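Local coordinates for protein GMP reductase (Trypanosoma brucei brucei, PDB 6JIG) that probably catalyses the NADPH-dependent deamination of GMP to IMP, and binds guanine nucleotides both in its barrel active site and at its CBS domains, at residues A[314-319]-A[396-401]; A[321-326]-A[426-431]. The protein carries 1 engineered substitution. One frame throughout, in Å; residues are numbered along the deposited sequence.

How the contacts relate
Contacts 1 and 2 sit side by side at the GMP site of the (beta/alpha)8 barrel, their centres about 10 Å apart, and their segments alternate along the chain: 314-319 runs through Thr320 into 321-326, while 396-401 and 426-431 belong to the excursion that follows the eighth barrel strand. The backbone of Val430 ties them together, with its O 2.7 Å from Gly400 N and its N 2.9 Å from Ile317 O, both probable hydrogen bonds. Contact 1 holds the phosphate through Ser316 and N7 of the base through Met401 N; contact 2 reaches the same base at N1, through Glu428. Both also touch the second subunit.

Contact 1: residues A[314-319]-A[396-401]; sequences PGSIAI and KIIRGM. Engineered in segment 314-319: Ala318 (natural residue Cys). With K (potassium ion), chain D; 5GP (guanosine-5'-monophosphate), chain B.
Ile317 reaches from the loop 314-319 to the end of strand 393-399, and its side chain can be followed outward. Ile317 CB lies 3.8 Å from Gly400 N. Ile317 CG2, beside the backbone N, packs on Ile398, 3.9 Å from Ile398 CG2 and almost as near its CG1 and CD1. CG1 takes the other branch, between the backbone N and the carbonyl carbon (chi1 57°), and runs over the backbone where Arg399 joins Gly400. CD1 ends over the face of the imidazole ring of GMP, above N7, and against Gly400, modelled too close to both for its exact place to be trusted.

This loop follows the sixth strand of the (beta/alpha)8 barrel and carries the predicted catalytic cysteine of the IMPDH/GMPR family, here the engineered Ala318, whose CB lies over the face of the base, 3.2 Å from C2. Gly315 O and Ala318 O, at the two ends of a type I turn, each bind the potassium ion at 2.7 Å, alongside Gly313 and carbonyls of the second subunit. Ser316 makes two hydrogen bonds to the phosphate, N to O1P and OG to O2P, each 2.7 Å. Met401 N donates to N7 of GMP at 3.1 Å, nearly straight at 165°.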
ATOM      1  N   PRO A 314      28.416  -2.189  11.524  1.00 38.53           N
ATOM      2  CA  PRO A 314      27.189  -3.008  11.576  1.00 36.55           C
ATOM      3  C   PRO A 314      26.048  -2.396  12.384  1.00 41.35           C
ATOM      4  O   PRO A 314      24.953  -2.979  12.412  1.00 41.07           O
ATOM      5  CB  PRO A 314      27.680  -4.305  12.233  1.00 40.68           C
ATOM      6  CG  PRO A 314      28.682  -3.822  13.245  1.00 36.23           C
ATOM      7  CD  PRO A 314      29.359  -2.595  12.591  1.00 39.05           C
ATOM      8  N   GLY A 315      26.263  -1.251  13.037  1.00 39.27           N
ATOM      9  CA  GLY A 315      25.252  -0.716  13.935  1.00 41.10           C
ATOM     10  C   GLY A 315      23.957  -0.367  13.221  1.00 44.47           C
ATOM     11  O   GLY A 315      23.946   0.028  12.052  1.00 44.27           O
ATOM     12  N   SER A 316      22.846  -0.517  13.953  1.00 44.48           N
ATOM     13  CA  SER A 316      21.515  -0.244  13.408  1.00 44.54           C
ATOM     14  C   SER A 316      21.432   1.130  12.748  1.00 47.92           C
ATOM     15  O   SER A 316      20.836   1.275  11.673  1.00 49.53           O
ATOM     16  CB  SER A 316      20.470  -0.348  14.520  1.00 45.02           C
ATOM     17  OG  SER A 316      20.676   0.653  15.504  1.00 41.02           O
ATOM     18  N   ILE A 317      22.006   2.152  13.383  1.00 44.94           N
ATOM     19  CA  ILE A 317      21.929   3.519  12.876  1.00 47.85           C
ATOM     20  C   ILE A 317      23.216   3.938  12.154  1.00 47.76           C
ATOM     21  O   ILE A 317      23.373   5.108  11.801  1.00 47.10           O
ATOM     22  CB  ILE A 317      21.553   4.508  14.001  1.00 48.50           C
ATOM     23  CG1 ILE A 317      22.536   4.458  15.175  1.00 48.24           C
ATOM     24  CG2 ILE A 317      20.198   4.146  14.591  1.00 49.20           C
ATOM     25  CD1 ILE A 317      23.953   4.723  14.833  1.00 53.45           C
ATOM     26  N   ALA A 318      24.134   3.001  11.919  1.00 46.55           N
ATOM     27  CA  ALA A 318      25.443   3.284  11.343  1.00 43.26           C
ATOM     28  C   ALA A 318      25.408   3.192   9.821  1.00 43.78           C
ATOM     29  O   ALA A 318      24.814   2.266   9.263  1.00 44.45           O
ATOM     30  CB  ALA A 318      26.475   2.291  11.874  1.00 41.17           C
ATOM     31  N   ILE A 319      26.091   4.130   9.153  1.00 44.46           N
ATOM     32  CA  ILE A 319      26.162   4.128   7.691  1.00 44.57           C
ATOM     33  C   ILE A 319      27.581   4.431   7.217  1.00 43.39           C
ATOM     34  O   ILE A 319      27.785   4.894   6.085  1.00 40.59           O
ATOM     35  CB  ILE A 319      25.164   5.125   7.069  1.00 44.69           C
ATOM     36  CG1 ILE A 319      25.384   6.530   7.625  1.00 47.87           C
ATOM     37  CG2 ILE A 319      23.720   4.670   7.299  1.00 49.02           C
ATOM     38  CD1 ILE A 319      24.566   7.588   6.920  1.00 51.92           C
ATOM     39  N   LYS A 396      10.473   6.443  20.729  1.00 69.92           N
ATOM     40  CA  LYS A 396      11.609   7.218  21.212  1.00 66.93           C
ATOM     41  C   LYS A 396      12.643   7.320  20.098  1.00 64.40           C
ATOM     42  O   LYS A 396      12.714   6.465  19.211  1.00 62.66           O
ATOM     43  CB  LYS A 396      12.250   6.592  22.466  1.00 65.78           C
ATOM     44  CG  LYS A 396      11.582   6.971  23.785  1.00 67.25           C
ATOM     45  CD  LYS A 396      12.487   6.654  24.983  1.00 61.16           C
ATOM     46  CE  LYS A 396      11.750   6.844  26.294  1.00 58.28           C
ATOM     47  NZ  LYS A 396      12.679   6.794  27.455  1.00 54.13           N
ATOM     48  N   ILE A 397      13.450   8.376  20.153  1.00 62.04           N
ATOM     49  CA  ILE A 397      14.478   8.609  19.145  1.00 63.18           C
ATOM     50  C   ILE A 397      15.660   7.679  19.389  1.00 61.84           C
ATOM     51  O   ILE A 397      16.068   7.448  20.535  1.00 57.72           O
ATOM     52  CB  ILE A 397      14.923  10.084  19.157  1.00 63.47           C
ATOM     53  CG1 ILE A 397      13.767  11.000  18.747  1.00 64.10           C
ATOM     54  CG2 ILE A 397      16.125  10.299  18.239  1.00 60.76           C
ATOM     55  CD1 ILE A 397      13.173  10.660  17.398  1.00 63.94           C
ATOM     56  N   ILE A 398      16.202   7.125  18.305  1.00 59.30           N
ATOM     57  CA  ILE A 398      17.530   6.521  18.296  1.00 57.85           C
ATOM     58  C   ILE A 398      18.317   7.180  17.169  1.00 57.41           C
ATOM     59  O   ILE A 398      17.775   7.426  16.084  1.00 54.45           O
ATOM     60  CB  ILE A 398      17.474   4.983  18.129  1.00 59.78           C
ATOM     61  CG1 ILE A 398      18.850   4.361  18.390  1.00 54.65           C
ATOM     62  CG2 ILE A 398      16.918   4.582  16.745  1.00 60.64           C
ATOM     63  CD1 ILE A 398      18.879   2.859  18.187  1.00 47.75           C
ATOM     64  N   ARG A 399      19.578   7.515  17.436  1.00 53.75           N
ATOM     65  CA  ARG A 399      20.341   8.264  16.450  1.00 53.94           C
ATOM     66  C   ARG A 399      21.817   7.903  16.529  1.00 54.09           C
ATOM     67  O   ARG A 399      22.357   7.621  17.606  1.00 51.05           O
ATOM     68  CB  ARG A 399      20.148   9.777  16.629  1.00 55.74           C
ATOM     69  CG  ARG A 399      20.779  10.352  17.882  1.00 55.52           C
ATOM     70  CD  ARG A 399      20.260  11.747  18.133  1.00 58.70           C
ATOM     71  NE  ARG A 399      20.868  12.350  19.314  1.00 59.00           N
ATOM     72  CZ  ARG A 399      20.450  13.488  19.856  1.00 63.51           C
ATOM     73  NH1 ARG A 399      19.424  14.133  19.313  1.00 62.33           N
ATOM     74  NH2 ARG A 399      21.052  13.979  20.934  1.00 57.97           N
ATOM     75  N   GLY A 400      22.464   7.923  15.365  1.00 51.19           N
ATOM     76  CA  GLY A 400      23.880   7.625  15.307  1.00 52.02           C
ATOM     77  C   GLY A 400      24.715   8.735  15.915  1.00 55.82           C
ATOM     78  O   GLY A 400      24.378   9.916  15.832  1.00 53.61           O
ATOM     79  N   MET A 401      25.822   8.333  16.545  1.00 55.73           N
ATOM     80  CA  MET A 401      26.754   9.278  17.151  1.00 56.13           C
ATOM     81  C   MET A 401      27.646   9.969  16.124  1.00 59.21           C
ATOM     82  O   MET A 401      28.340  10.930  16.476  1.00 57.82           O
ATOM     83  CB  MET A 401      27.607   8.563  18.204  1.00 55.20           C
ATOM     84  CG  MET A 401      26.782   7.993  19.369  1.00 52.15           C
ATOM     85  SD  MET A 401      26.069   9.290  20.432  1.00 54.16           S
ATOM     86  CE  MET A 401      27.411   9.516  21.613  1.00 49.38           C
TER
HETATM   87  K     K D 603      24.693  -0.423   9.525  1.00 44.49           K
HETATM   88  P   5GP B 601      23.072  -1.418  17.430  1.00 39.22           P
HETATM   89  O1P 5GP B 601      22.958  -2.163  16.110  1.00 38.83           O
HETATM   90  O2P 5GP B 601      22.128  -0.239  17.542  1.00 39.72           O
HETATM   91  O3P 5GP B 601      23.095  -2.311  18.645  1.00 38.41           O
HETATM   92  O5' 5GP B 601      24.563  -0.853  17.351  1.00 39.27           O
HETATM   93  C5' 5GP B 601      25.058   0.141  18.235  1.00 38.25           C
HETATM   94  C4' 5GP B 601      26.504   0.465  17.920  1.00 37.98           C
HETATM   95  O4' 5GP B 601      26.574   1.223  16.690  1.00 40.93           O
HETATM   96  C3' 5GP B 601      27.229   1.358  18.919  1.00 38.54           C
HETATM   97  O3' 5GP B 601      27.653   0.666  20.088  1.00 36.04           O
HETATM   98  C2' 5GP B 601      28.375   1.950  18.080  1.00 40.55           C
HETATM   99  O2' 5GP B 601      29.489   1.070  17.998  1.00 41.32           O
HETATM  100  C1' 5GP B 601      27.754   2.004  16.681  1.00 40.90           C
HETATM  101  N9  5GP B 601      27.393   3.367  16.277  1.00 45.05           N
HETATM  102  C8  5GP B 601      26.617   4.239  16.939  1.00 46.66           C
HETATM  103  N7  5GP B 601      26.526   5.369  16.191  1.00 48.87           N
HETATM  104  C5  5GP B 601      27.237   5.167  15.055  1.00 49.64           C
HETATM  105  C6  5GP B 601      27.500   5.936  13.930  1.00 50.31           C
HETATM  106  O6  5GP B 601      27.009   7.080  13.841  1.00 50.91           O
HETATM  107  N1  5GP B 601      28.275   5.436  12.954  1.00 47.19           N
HETATM  108  C2  5GP B 601      28.802   4.206  13.040  1.00 47.37           C
HETATM  109  N2  5GP B 601      29.576   3.727  12.040  1.00 45.84           N
HETATM  110  N3  5GP B 601      28.555   3.422  14.117  1.00 43.14           N
HETATM  111  C4  5GP B 601      27.780   3.898  15.119  1.00 44.07           C

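Contact 2: residues A[321-326]-A[426-431]. With 5GP (guanosine-5'-monophosphate), chain B.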
ATOM      1  N   ARG A 321      29.512   2.200   6.280  1.00 34.09           N
ATOM      2  CA  ARG A 321      29.680   1.383   5.093  1.00 34.20           C
ATOM      3  C   ARG A 321      29.113   2.078   3.857  1.00 39.12           C
ATOM      4  O   ARG A 321      29.584   1.826   2.745  1.00 37.82           O
ATOM      5  CB  ARG A 321      29.036   0.003   5.322  1.00 34.87           C
ATOM      6  CG  ARG A 321      29.683  -0.752   6.498  1.00 38.55           C
ATOM      7  CD  ARG A 321      29.046  -2.112   6.789  1.00 41.90           C
ATOM      8  NE  ARG A 321      29.645  -2.772   7.952  1.00 38.67           N
ATOM      9  CZ  ARG A 321      29.343  -4.007   8.343  1.00 36.96           C
ATOM     10  NH1 ARG A 321      28.453  -4.735   7.655  1.00 37.50           N
ATOM     11  NH2 ARG A 321      29.930  -4.517   9.416  1.00 36.90           N
ATOM     12  N   LEU A 322      28.132   2.972   4.029  1.00 33.84           N
ATOM     13  CA  LEU A 322      27.580   3.696   2.885  1.00 37.10           C
ATOM     14  C   LEU A 322      28.330   4.983   2.584  1.00 36.76           C
ATOM     15  O   LEU A 322      28.374   5.397   1.420  1.00 37.76           O
ATOM     16  CB  LEU A 322      26.103   4.031   3.114  1.00 40.14           C
ATOM     17  CG  LEU A 322      25.211   2.830   3.459  1.00 44.43           C
ATOM     18  CD1 LEU A 322      23.762   3.258   3.601  1.00 49.59           C
ATOM     19  CD2 LEU A 322      25.350   1.733   2.421  1.00 44.37           C
ATOM     20  N   VAL A 323      28.909   5.629   3.594  1.00 36.79           N
ATOM     21  CA  VAL A 323      29.602   6.898   3.384  1.00 37.56           C
ATOM     22  C   VAL A 323      31.065   6.680   3.019  1.00 34.81           C
ATOM     23  O   VAL A 323      31.572   7.261   2.056  1.00 33.31           O
ATOM     24  CB  VAL A 323      29.459   7.796   4.630  1.00 39.57           C
ATOM     25  CG1 VAL A 323      30.352   9.011   4.500  1.00 41.08           C
ATOM     26  CG2 VAL A 323      28.010   8.220   4.806  1.00 44.17           C
ATOM     27  N   ALA A 324      31.767   5.845   3.782  1.00 35.70           N
ATOM     28  CA  ALA A 324      33.172   5.546   3.509  1.00 32.01           C
ATOM     29  C   ALA A 324      33.375   4.273   2.697  1.00 32.77           C
ATOM     30  O   ALA A 324      34.417   4.128   2.049  1.00 34.62           O
ATOM     31  CB  ALA A 324      33.949   5.417   4.828  1.00 33.51           C
ATOM     32  N   GLY A 325      32.423   3.345   2.733  1.00 32.22           N
ATOM     33  CA  GLY A 325      32.559   2.101   2.000  1.00 34.13           C
ATOM     34  C   GLY A 325      33.315   1.017   2.736  1.00 33.71           C
ATOM     35  O   GLY A 325      33.616  -0.024   2.132  1.00 31.77           O
ATOM     36  N   ALA A 326      33.616   1.224   4.022  1.00 32.85           N
ATOM     37  CA  ALA A 326      34.499   0.375   4.806  1.00 31.75           C
ATOM     38  C   ALA A 326      33.722  -0.391   5.868  1.00 32.17           C
ATOM     39  O   ALA A 326      32.701   0.080   6.376  1.00 34.71           O
ATOM     40  CB  ALA A 326      35.588   1.204   5.505  1.00 32.06           C
ATOM     41  N   VAL A 426      30.482  15.323   7.585  1.00 65.46           N
ATOM     42  CA  VAL A 426      30.034  14.307   6.635  1.00 60.81           C
ATOM     43  C   VAL A 426      29.465  13.167   7.476  1.00 63.27           C
ATOM     44  O   VAL A 426      30.233  12.348   8.006  1.00 57.33           O
ATOM     45  CB  VAL A 426      31.177  13.844   5.715  1.00 58.35           C
ATOM     46  CG1 VAL A 426      30.680  12.837   4.673  1.00 51.92           C
ATOM     47  CG2 VAL A 426      31.820  15.051   5.025  1.00 59.67           C
ATOM     48  N   PRO A 427      28.145  13.093   7.648  1.00 59.16           N
ATOM     49  CA  PRO A 427      27.582  12.174   8.647  1.00 60.53           C
ATOM     50  C   PRO A 427      27.813  10.716   8.274  1.00 58.86           C
ATOM     51  O   PRO A 427      27.812  10.348   7.097  1.00 58.07           O
ATOM     52  CB  PRO A 427      26.088  12.524   8.646  1.00 59.73           C
ATOM     53  CG  PRO A 427      25.835  13.069   7.275  1.00 61.76           C
ATOM     54  CD  PRO A 427      27.096  13.801   6.891  1.00 63.60           C
ATOM     55  N   GLU A 428      28.036   9.887   9.300  1.00 59.06           N
ATOM     56  CA  GLU A 428      28.131   8.437   9.143  1.00 51.12           C
ATOM     57  C   GLU A 428      27.158   7.711  10.070  1.00 51.57           C
ATOM     58  O   GLU A 428      27.339   6.519  10.354  1.00 45.99           O
ATOM     59  CB  GLU A 428      29.573   7.961   9.369  1.00 50.34           C
ATOM     60  CG  GLU A 428      30.607   8.745   8.559  1.00 54.51           C
ATOM     61  CD  GLU A 428      31.870   7.944   8.229  1.00 51.05           C
ATOM     62  OE1 GLU A 428      31.970   6.775   8.656  1.00 50.47           O
ATOM     63  OE2 GLU A 428      32.764   8.493   7.541  1.00 50.26           O
ATOM     64  N   GLY A 429      26.125   8.419  10.537  1.00 51.61           N
ATOM     65  CA  GLY A 429      25.013   7.802  11.230  1.00 50.40           C
ATOM     66  C   GLY A 429      23.727   8.537  10.902  1.00 52.27           C
ATOM     67  O   GLY A 429      23.740   9.655  10.374  1.00 52.01           O
ATOM     68  N   VAL A 430      22.606   7.891  11.215  1.00 52.19           N
ATOM     69  CA  VAL A 430      21.290   8.426  10.891  1.00 55.00           C
ATOM     70  C   VAL A 430      20.476   8.577  12.174  1.00 57.18           C
ATOM     71  O   VAL A 430      20.874   8.127  13.248  1.00 53.50           O
ATOM     72  CB  VAL A 430      20.532   7.549   9.871  1.00 52.62           C
ATOM     73  CG1 VAL A 430      21.310   7.450   8.570  1.00 53.71           C
ATOM     74  CG2 VAL A 430      20.253   6.166  10.454  1.00 56.03           C
ATOM     75  N   GLU A 431      19.320   9.226  12.040  1.00 56.56           N
ATOM     76  CA  GLU A 431      18.338   9.335  13.108  1.00 58.25           C
ATOM     77  C   GLU A 431      17.067   8.578  12.736  1.00 64.11           C
ATOM     78  O   GLU A 431      16.711   8.458  11.558  1.00 62.25           O
ATOM     79  CB  GLU A 431      18.006  10.802  13.406  1.00 63.76           C
TER
HETATM   80  P   5GP B 601      23.072  -1.418  17.430  1.00 39.22           P
HETATM   81  O1P 5GP B 601      22.958  -2.163  16.110  1.00 38.83           O
HETATM   82  O2P 5GP B 601      22.128  -0.239  17.542  1.00 39.72           O
HETATM   83  O3P 5GP B 601      23.095  -2.311  18.645  1.00 38.41           O
HETATM   84  O5' 5GP B 601      24.563  -0.853  17.351  1.00 39.27           O
HETATM   85  C5' 5GP B 601      25.058   0.141  18.235  1.00 38.25           C
HETATM   86  C4' 5GP B 601      26.504   0.465  17.920  1.00 37.98           C
HETATM   87  O4' 5GP B 601      26.574   1.223  16.690  1.00 40.93           O
HETATM   88  C3' 5GP B 601      27.229   1.358  18.919  1.00 38.54           C
HETATM   89  O3' 5GP B 601      27.653   0.666  20.088  1.00 36.04           O
HETATM   90  C2' 5GP B 601      28.375   1.950  18.080  1.00 40.55           C
HETATM   91  O2' 5GP B 601      29.489   1.070  17.998  1.00 41.32           O
HETATM   92  C1' 5GP B 601      27.754   2.004  16.681  1.00 40.90           C
HETATM   93  N9  5GP B 601      27.393   3.367  16.277  1.00 45.05           N
HETATM   94  C8  5GP B 601      26.617   4.239  16.939  1.00 46.66           C
HETATM   95  N7  5GP B 601      26.526   5.369  16.191  1.00 48.87           N
HETATM   96  C5  5GP B 601      27.237   5.167  15.055  1.00 49.64           C
HETATM   97  C6  5GP B 601      27.500   5.936  13.930  1.00 50.31           C
HETATM   98  O6  5GP B 601      27.009   7.080  13.841  1.00 50.91           O
HETATM   99  N1  5GP B 601      28.275   5.436  12.954  1.00 47.19           N
HETATM  100  C2  5GP B 601      28.802   4.206  13.040  1.00 47.37           C
HETATM  101  N2  5GP B 601      29.576   3.727  12.040  1.00 45.84           N
HETATM  102  N3  5GP B 601      28.555   3.422  14.117  1.00 43.14           N
HETATM  103  C4  5GP B 601      27.780   3.898  15.119  1.00 44.07           C
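Val323, on the short helix 320-323, meets the loop 426-431 with both of its methyls. The helix follows the sixth-strand loop of the barrel and the other segment leads into strand 431-435; together they bring Thr320 and Glu428 to the GMP base. The apolar part is small: Val323 CG1 lies 3.8 Å from Val426 CG1, the two valines crossing at a slant. With chi1 at 171°, CG1 stands anti to the backbone N of Val323, and the same methyl also rests against the side chain of Glu428, 3.9 Å from its OE2. Val323 CG2 turns instead to the backbone and presses on Pro427 O at 3.1 Å, a close approach of a methyl to a carbonyl oxygen that has no polar partner in the model.

The polar bonds run outward from the two segments. Glu428 CG lies beside its backbone N, and the extended chain beyond it carries the carboxylate back toward the helix. There OE1 is hydrogen-bonded to Thr320 and OE2 to Ser453 of the second subunit. Helix 320-323 leans on the same subunit, Val323 O being hydrogen-bonded to its Ser357.

Toward the ligand, Glu428 uses its backbone: N1 of GMP donates to Glu428 O at 3.0 Å, bent to 134°. Gly429 follows, its CA 3.4 Å from O6 of the base.

Glu428 therefore reads the N1-H of the purine through its carbonyl, and its carboxylate is placed to orient Thr320, itself a GMP ligand. Two hydroxyls, one from each subunit, fix the position and rotation of that carboxylate, so one group spans the base pocket and the subunit interface.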